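Local atomic coordinates of thrombospondin related anonymous protein (Plasmodium falciparum, PDB entry 4F1J), a protein that probably mediates adhesion of the malaria parasite to host surfaces, its magnesium-loaded von Willebrand factor A domain being the part described here. Residues A[39-43]-A[44-48]. Numbering follows the deposited sequence.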
ATOM      1  N   GLN A  39       1.096 -11.634   5.388  1.00 11.08           N
ATOM      2  CA  GLN A  39       1.793 -12.197   4.254  1.00 10.57           C
ATOM      3  C   GLN A  39       3.278 -11.865   4.255  1.00 10.54           C
ATOM      4  O   GLN A  39       3.971 -12.301   3.360  1.00 11.94           O
ATOM      5  CB  GLN A  39       1.212 -11.686   2.930  1.00 11.57           C
ATOM      6  CG  GLN A  39      -0.323 -11.846   2.785  1.00 11.67           C
ATOM      7  CD  GLN A  39      -0.799 -13.238   3.129  1.00 13.41           C
ATOM      8  OE1 GLN A  39      -0.341 -14.231   2.538  1.00 15.19           O
ATOM      9  NE2 GLN A  39      -1.732 -13.330   4.069  1.00 11.97           N
ATOM     10  N   LEU A  40       3.731 -11.062   5.207  1.00 10.52           N
ATOM     11  CA  LEU A  40       5.098 -10.522   5.205  1.00 10.54           C
ATOM     12  C   LEU A  40       5.940 -11.142   6.294  1.00 10.46           C
ATOM     13  O   LEU A  40       5.520 -11.179   7.459  1.00 12.01           O
ATOM     14  CB  LEU A  40       5.066  -9.021   5.476  1.00 11.31           C
ATOM     15  CG  LEU A  40       4.080  -8.182   4.647  1.00 10.48           C
ATOM     16  CD1 LEU A  40       4.132  -6.731   5.126  1.00 11.42           C
ATOM     17  CD2 LEU A  40       4.396  -8.292   3.191  1.00 10.57           C
ATOM     18  N   ASN A  41       7.165 -11.531   5.933  1.00 11.10           N
ATOM     19  CA  ASN A  41       8.154 -11.852   6.949  1.00 11.84           C
ATOM     20  C   ASN A  41       8.827 -10.590   7.465  1.00 11.34           C
ATOM     21  O   ASN A  41       9.891 -10.187   6.969  1.00 11.99           O
ATOM     22  CB  ASN A  41       9.190 -12.851   6.436  1.00 12.53           C
ATOM     23  CG  ASN A  41      10.182 -13.208   7.505  1.00 12.51           C
ATOM     24  OD1 ASN A  41       9.897 -13.023   8.686  1.00 14.70           O
ATOM     25  ND2 ASN A  41      11.386 -13.641   7.102  1.00 16.56           N
ATOM     26  N   LEU A  42       8.194  -9.937   8.433  1.00 11.62           N
ATOM     27  CA  LEU A  42       8.777  -8.754   9.056  1.00 11.57           C
ATOM     28  C   LEU A  42       9.952  -9.210   9.922  1.00 12.95           C
ATOM     29  O   LEU A  42       9.798 -10.079  10.774  1.00 12.15           O
ATOM     30  CB  LEU A  42       7.766  -7.982   9.890  1.00 12.49           C
ATOM     31  CG  LEU A  42       6.590  -7.383   9.098  1.00 11.22           C
ATOM     32  CD1 LEU A  42       5.785  -6.439   9.989  1.00 11.71           C
ATOM     33  CD2 LEU A  42       7.005  -6.645   7.787  1.00  8.47           C
ATOM     34  N   ASN A  43      11.127  -8.634   9.679  1.00 13.61           N
ATOM     35  CA  ASN A  43      12.359  -9.074  10.343  1.00 14.12           C
ATOM     36  C   ASN A  43      13.471  -8.117  10.009  1.00 13.87           C
ATOM     37  O   ASN A  43      13.558  -7.632   8.874  1.00 12.10           O
ATOM     38  CB  ASN A  43      12.789 -10.475   9.867  1.00 14.77           C
ATOM     39  CG  ASN A  43      13.956 -11.046  10.668  1.00 17.28           C
ATOM     40  OD1 ASN A  43      15.159 -10.755  10.414  1.00 22.63           O
ATOM     41  ND2 ASN A  43      13.620 -11.902  11.632  1.00 23.80           N
ATOM     42  N   GLU A  44      14.378  -7.915  10.960  1.00 13.84           N
ATOM     43  CA  GLU A  44      15.571  -7.096  10.668  1.00 14.69           C
ATOM     44  C   GLU A  44      16.184  -7.428   9.293  1.00 14.59           C
ATOM     45  O   GLU A  44      16.537  -6.518   8.534  1.00 14.32           O
ATOM     46  CB  GLU A  44      16.608  -7.269  11.786  1.00 15.28           C
ATOM     47  CG  GLU A  44      17.804  -6.340  11.638  1.00 16.48           C
ATOM     48  CD  GLU A  44      17.423  -4.891  11.825  1.00 17.01           C
ATOM     49  OE1 GLU A  44      17.573  -4.106  10.859  1.00 20.57           O
ATOM     50  OE2 GLU A  44      16.956  -4.547  12.925  1.00 20.06           O
ATOM     51  N   ASN A  45      16.297  -8.713   8.943  1.00 14.65           N
ATOM     52  CA  ASN A  45      17.002  -9.141   7.719  1.00 14.84           C
ATOM     53  C   ASN A  45      16.077  -9.460   6.525  1.00 14.70           C
ATOM     54  O   ASN A  45      16.486 -10.030   5.494  1.00 15.05           O
ATOM     55  CB  ASN A  45      17.922 -10.346   8.019  1.00 16.75           C
ATOM     56  CG  ASN A  45      19.326  -9.916   8.440  1.00 20.60           C
ATOM     57  OD1 ASN A  45      19.947  -9.047   7.791  1.00 25.14           O
ATOM     58  ND2 ASN A  45      19.828 -10.498   9.526  1.00 23.04           N
ATOM     59  N   ALA A  46      14.817  -9.081   6.667  1.00 12.27           N
ATOM     60  CA  ALA A  46      13.836  -9.357   5.643  1.00 11.59           C
ATOM     61  C   ALA A  46      13.021  -8.092   5.435  1.00 11.15           C
ATOM     62  O   ALA A  46      13.573  -7.032   5.128  1.00 10.33           O
ATOM     63  CB  ALA A  46      12.966 -10.549   6.038  1.00 12.14           C
ATOM     64  N   ILE A  47      11.706  -8.194   5.550  1.00 10.97           N
ATOM     65  CA  ILE A  47      10.835  -7.056   5.264  1.00 10.83           C
ATOM     66  C   ILE A  47      10.811  -6.065   6.429  1.00 11.00           C
ATOM     67  O   ILE A  47      10.728  -6.445   7.605  1.00 11.59           O
ATOM     68  CB  ILE A  47       9.361  -7.511   4.962  1.00 10.33           C
ATOM     69  CG1 ILE A  47       9.299  -8.624   3.911  1.00 13.87           C
ATOM     70  CG2 ILE A  47       8.494  -6.288   4.576  1.00 10.16           C
ATOM     71  CD1 ILE A  47       9.645  -8.238   2.574  1.00 15.39           C
ATOM     72  N   HIS A  48      10.907  -4.779   6.096  1.00 10.30           N
ATOM     73  CA  HIS A  48      10.653  -3.713   7.036  1.00 10.06           C
ATOM     74  C   HIS A  48       9.446  -2.943   6.490  1.00 10.07           C
ATOM     75  O   HIS A  48       9.495  -2.413   5.367  1.00  9.99           O
ATOM     76  CB  HIS A  48      11.813  -2.722   7.143  1.00 10.23           C
ATOM     77  CG  HIS A  48      13.072  -3.282   7.742  1.00 10.77           C
ATOM     78  ND1 HIS A  48      14.073  -2.467   8.234  1.00 12.51           N
ATOM     79  CD2 HIS A  48      13.518  -4.553   7.895  1.00 10.90           C
ATOM     80  CE1 HIS A  48      15.068  -3.215   8.685  1.00 11.33           C
ATOM     81  NE2 HIS A  48      14.764  -4.481   8.481  1.00 10.88           N
TER
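Asn43 OD1 accepts the backbone N-H of Asn45 at 2.8 Å, and an N-H...O angle of 174° makes this bond almost straight. With CG anti to the backbone N (chi1 -172°), the amide lies beside the carbonyl carbon of Asn43, toward the continuing chain; Asn45 N meets OD1 in the amide's carbonyl plane, on a lone pair. The main-chain oxygen of Asn43 receives Ala46 N at 2.9 Å, with the donor 57° out of the carbonyl plane, which closes a type I turn from Asn43 to Ala46. The His48 ring meets this turn edge-on: NE2 donates to Glu44 O at 2.7 Å, with that oxygen close to the ring plane, and CD2 lies 3.2 Å from Asn43 O. Ring and amide thus hold both ends of one peptide, the Glu44-Asn45 link. Further back, Asn43 N to Ile47 O and Ile47 N to Asn41 O, both 3.0 Å, form a single bridge between Leu42 and Ile47. Next to it, Leu42 CD2 packs at 3.6 Å against Ile47 CG2, and the Ile47 side chain also touches Val8 and Leu10 of strand 8-15, while the Ala46 methyl sits by the Asn41 amide. Asn43 with its turn is an Asx turn combined with a type I beta turn, here joining helix 22-38 to strand 47-54 in the Rossmann-like von Willebrand factor A fold.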